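Local coordinates for protein lovastatin nonaketide synthase, polyketide synthase component (Aspergillus terreus, PDB 7CPX) that builds the dihydromonacolin L nonaketide of lovastatin from malonyl-CoA, working as a homodimeric multidomain polyketide synthase together with the partner protein LovC, at residues A[2106-2114]-A[2124-2132]. The protein carries 2 engineered substitutions. Residues are numbered along the deposited sequence; the frame is centred on the assembly and turned at random.
Sequences WEVMPCTQF and DLSTVISWP
C2111 meets W2131 and I2129 on one flank of this contact. Its CB lies over one face of the indole, 4.0 Å from the centroid of the six-membered ring of W2131. The SG of C2111 stands obliquely to that ring, a Cys sulfur-aromatic contact. It also touches CD of P2132. With chi1 at 64°, SG of C2111 is flanked by both its own N and its own C, which turns the sulfur to W2131 and P2132. CG2 of I2129 rests against CA and CB of C2111 and also covers the indole toward its rim. The other branch of I2129, CG1, lies over one face of the F2114 ring, 4.1 Å from F2114 CG. SD of M2109 lies at the edge of that ring, in its plane. On the other side of the strands, CG2 of V2108 meets CG1 of V2128, the two side chains pointing the same way. CG1 of V2108 packs on CB of S2130.

Strands 2108-2110 and 2128-2130 pair in parallel. Three backbone hydrogen bonds join them: V2128 N to E2107 O (3.2 Å), M2109 N to V2128 O (3.0 Å) and S2130 N to M2109 O (2.9 Å). C2111 N makes a weak hydrogen bond to S2130 O. The strands and helix 2111-2117 form a beta-alpha-beta unit, probably in the inactive enoyl-reductase-like region of the synthase, which relies on LovC for enoyl reduction. P2110 is the N-cap residue, so the first strand runs straight into the helix. This brings C2111 and F2114 over I2129.

Before strand 2128-2130, a type II turn spans D2124 to T2127. CB of E2107 packs on S2126 O.

Strand 1869-1883 pairs antiparallel with strand 2128-2130, and its S1876 OG hydrogen-bonds W2131 NE1. L1840 packs on F2114, I2129 and W2131. V2128 touches S1937 and L1938 of helix 1935-1953.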
loop_
_atom_site.group_PDB
_atom_site.type_symbol
_atom_site.label_atom_id
_atom_site.label_comp_id
_atom_site.label_asym_id
_atom_site.label_seq_id
_atom_site.Cartn_x
_atom_site.Cartn_y
_atom_site.Cartn_z
ATOM N N TRP A 2106 -39.310 18.960 -29.247
ATOM C CA TRP A 2106 -39.219 18.242 -27.980
ATOM C C TRP A 2106 -37.824 18.363 -27.379
ATOM O O TRP A 2106 -37.672 18.707 -26.201
ATOM C CB TRP A 2106 -39.596 16.776 -28.186
ATOM C CG TRP A 2106 -39.863 16.047 -26.909
ATOM C CD1 TRP A 2106 -39.092 15.077 -26.341
ATOM C CD2 TRP A 2106 -40.983 16.232 -26.035
ATOM N NE1 TRP A 2106 -39.662 14.645 -25.169
ATOM C CE2 TRP A 2106 -40.824 15.339 -24.958
ATOM C CE3 TRP A 2106 -42.104 17.068 -26.058
ATOM C CZ2 TRP A 2106 -41.744 15.256 -23.916
ATOM C CZ3 TRP A 2106 -43.016 16.983 -25.024
ATOM C CH2 TRP A 2106 -42.831 16.084 -23.966
ATOM N N GLU A 2107 -36.792 18.081 -28.172
ATOM C CA GLU A 2107 -35.410 18.140 -27.707
ATOM C C GLU A 2107 -34.525 18.782 -28.768
ATOM O O GLU A 2107 -33.434 18.289 -29.077
ATOM C CB GLU A 2107 -34.902 16.745 -27.337
ATOM C CG GLU A 2107 -33.560 16.712 -26.607
ATOM C CD GLU A 2107 -33.580 17.456 -25.285
ATOM O OE1 GLU A 2107 -33.731 18.696 -25.294
ATOM O OE2 GLU A 2107 -33.446 16.798 -24.232
ATOM N N VAL A 2108 -34.985 19.885 -29.346
ATOM C CA VAL A 2108 -34.227 20.584 -30.377
ATOM C C VAL A 2108 -33.135 21.420 -29.727
ATOM O O VAL A 2108 -33.394 22.191 -28.795
ATOM C CB VAL A 2108 -35.156 21.463 -31.232
ATOM C CG1 VAL A 2108 -34.339 22.382 -32.120
ATOM C CG2 VAL A 2108 -36.087 20.606 -32.070
ATOM N N MET A 2109 -31.902 21.269 -30.217
ATOM C CA MET A 2109 -30.823 22.140 -29.765
ATOM C C MET A 2109 -29.918 22.455 -30.947
ATOM O O MET A 2109 -29.726 21.589 -31.809
ATOM C CB MET A 2109 -30.007 21.505 -28.636
ATOM C CG MET A 2109 -29.248 20.255 -29.035
ATOM S SD MET A 2109 -28.585 19.381 -27.604
ATOM C CE MET A 2109 -27.655 20.685 -26.800
ATOM N N PRO A 2110 -29.365 23.665 -31.032
ATOM C CA PRO A 2110 -28.485 23.983 -32.162
ATOM C C PRO A 2110 -27.235 23.118 -32.162
ATOM O O PRO A 2110 -26.773 22.651 -31.118
ATOM C CB PRO A 2110 -28.143 25.460 -31.946
ATOM C CG PRO A 2110 -29.235 25.985 -31.095
ATOM C CD PRO A 2110 -29.628 24.852 -30.202
ATOM N N CYS A 2111 -26.689 22.906 -33.362
ATOM C CA CYS A 2111 -25.475 22.107 -33.492
ATOM C C CYS A 2111 -24.356 22.662 -32.624
ATOM O O CYS A 2111 -23.594 21.902 -32.017
ATOM C CB CYS A 2111 -25.039 22.056 -34.956
ATOM S SG CYS A 2111 -24.569 23.661 -35.642
ATOM N N THR A 2112 -24.239 23.989 -32.556
ATOM C CA THR A 2112 -23.207 24.595 -31.721
ATOM C C THR A 2112 -23.407 24.225 -30.257
ATOM O O THR A 2112 -22.455 23.845 -29.563
ATOM C CB THR A 2112 -23.218 26.113 -31.895
ATOM O OG1 THR A 2112 -24.508 26.630 -31.543
ATOM C CG2 THR A 2112 -22.901 26.487 -33.332
ATOM N N GLN A 2113 -24.646 24.319 -29.770
ATOM C CA GLN A 2113 -24.914 23.985 -28.376
ATOM C C GLN A 2113 -24.623 22.516 -28.099
ATOM O O GLN A 2113 -24.044 22.176 -27.060
ATOM C CB GLN A 2113 -26.364 24.320 -28.023
ATOM C CG GLN A 2113 -26.674 24.199 -26.538
ATOM C CD GLN A 2113 -28.101 24.584 -26.201
ATOM O OE1 GLN A 2113 -28.923 24.809 -27.088
ATOM N NE2 GLN A 2113 -28.402 24.664 -24.911
ATOM N N PHE A 2114 -25.020 21.631 -29.014
ATOM C CA PHE A 2114 -24.744 20.210 -28.831
ATOM C C PHE A 2114 -23.244 19.956 -28.771
ATOM O O PHE A 2114 -22.750 19.284 -27.859
ATOM C CB PHE A 2114 -25.382 19.404 -29.964
ATOM C CG PHE A 2114 -25.282 17.915 -29.782
ATOM C CD1 PHE A 2114 -24.180 17.217 -30.244
ATOM C CD2 PHE A 2114 -26.292 17.213 -29.150
ATOM C CE1 PHE A 2114 -24.088 15.849 -30.081
ATOM C CE2 PHE A 2114 -26.206 15.845 -28.981
ATOM C CZ PHE A 2114 -25.101 15.162 -29.446
ATOM N N ASP A 2124 -27.849 11.244 -25.950
ATOM C CA ASP A 2124 -29.194 11.726 -25.660
ATOM C C ASP A 2124 -30.078 11.301 -26.828
ATOM O O ASP A 2124 -30.281 12.053 -27.782
ATOM C CB ASP A 2124 -29.209 13.236 -25.453
ATOM C CG ASP A 2124 -30.453 13.713 -24.730
ATOM O OD1 ASP A 2124 -31.516 13.079 -24.895
ATOM O OD2 ASP A 2124 -30.368 14.718 -23.996
ATOM N N LEU A 2125 -30.598 10.081 -26.747
ATOM C CA LEU A 2125 -31.455 9.569 -27.802
ATOM C C LEU A 2125 -32.741 10.383 -27.873
ATOM O O LEU A 2125 -33.201 10.948 -26.877
ATOM C CB LEU A 2125 -31.768 8.092 -27.565
ATOM C CG LEU A 2125 -30.551 7.212 -27.265
ATOM C CD1 LEU A 2125 -30.932 5.741 -27.272
ATOM C CD2 LEU A 2125 -29.426 7.482 -28.252
ATOM N N SER A 2126 -33.317 10.445 -29.071
ATOM C CA SER A 2126 -34.467 11.292 -29.372
ATOM C C SER A 2126 -34.135 12.773 -29.258
ATOM O O SER A 2126 -35.034 13.600 -29.081
ATOM C CB SER A 2126 -35.661 10.953 -28.471
ATOM O OG SER A 2126 -36.029 9.592 -28.608
ATOM N N THR A 2127 -32.855 13.122 -29.342
ATOM C CA THR A 2127 -32.427 14.508 -29.439
ATOM C C THR A 2127 -32.187 14.866 -30.898
ATOM O O THR A 2127 -31.789 14.022 -31.705
ATOM C CB THR A 2127 -31.150 14.741 -28.631
ATOM O OG1 THR A 2127 -31.409 14.500 -27.244
ATOM C CG2 THR A 2127 -30.650 16.164 -28.817
ATOM N N VAL A 2128 -32.438 16.128 -31.236
ATOM C CA VAL A 2128 -32.328 16.599 -32.610
ATOM C C VAL A 2128 -31.488 17.868 -32.645
ATOM O O VAL A 2128 -31.785 18.845 -31.944
ATOM C CB VAL A 2128 -33.710 16.837 -33.247
ATOM C CG1 VAL A 2128 -34.525 17.804 -32.422
ATOM C CG2 VAL A 2128 -33.553 17.355 -34.663
ATOM N N ILE A 2129 -30.446 17.841 -33.468
ATOM C CA ILE A 2129 -29.634 19.012 -33.762
ATOM C C ILE A 2129 -30.344 19.855 -34.806
ATOM O O ILE A 2129 -30.797 19.343 -35.836
ATOM C CB ILE A 2129 -28.243 18.592 -34.263
ATOM C CG1 ILE A 2129 -27.495 17.801 -33.195
ATOM C CG2 ILE A 2129 -27.452 19.814 -34.674
ATOM C CD1 ILE A 2129 -26.691 16.662 -33.768
ATOM N N SER A 2130 -30.431 21.154 -34.543
ATOM C CA SER A 2130 -31.020 22.124 -35.461
ATOM C C SER A 2130 -29.877 22.825 -36.183
ATOM O O SER A 2130 -29.216 23.702 -35.622
ATOM C CB SER A 2130 -31.897 23.118 -34.708
ATOM O OG SER A 2130 -32.301 24.181 -35.552
ATOM N N TRP A 2131 -29.646 22.435 -37.428
ATOM C CA TRP A 2131 -28.548 22.996 -38.200
ATOM C C TRP A 2131 -28.902 24.401 -38.670
ATOM O O TRP A 2131 -29.944 24.582 -39.311
ATOM C CB TRP A 2131 -28.236 22.110 -39.394
ATOM C CG TRP A 2131 -27.538 20.848 -39.025
ATOM C CD1 TRP A 2131 -28.099 19.618 -38.872
ATOM C CD2 TRP A 2131 -26.143 20.689 -38.753
ATOM N NE1 TRP A 2131 -27.140 18.699 -38.526
ATOM C CE2 TRP A 2131 -25.928 19.333 -38.446
ATOM C CE3 TRP A 2131 -25.052 21.563 -38.741
ATOM C CZ2 TRP A 2131 -24.670 18.829 -38.132
ATOM C CZ3 TRP A 2131 -23.805 21.062 -38.430
ATOM C CH2 TRP A 2131 -23.624 19.707 -38.129
ATOM N N PRO A 2132 -28.081 25.412 -38.385
ATOM C CA PRO A 2132 -28.380 26.756 -38.891
ATOM C C PRO A 2132 -28.400 26.774 -40.411
ATOM O O PRO A 2132 -27.635 26.068 -41.070
ATOM C CB PRO A 2132 -27.240 27.610 -38.326
ATOM C CG PRO A 2132 -26.138 26.650 -38.065
ATOM C CD PRO A 2132 -26.801 25.374 -37.658
#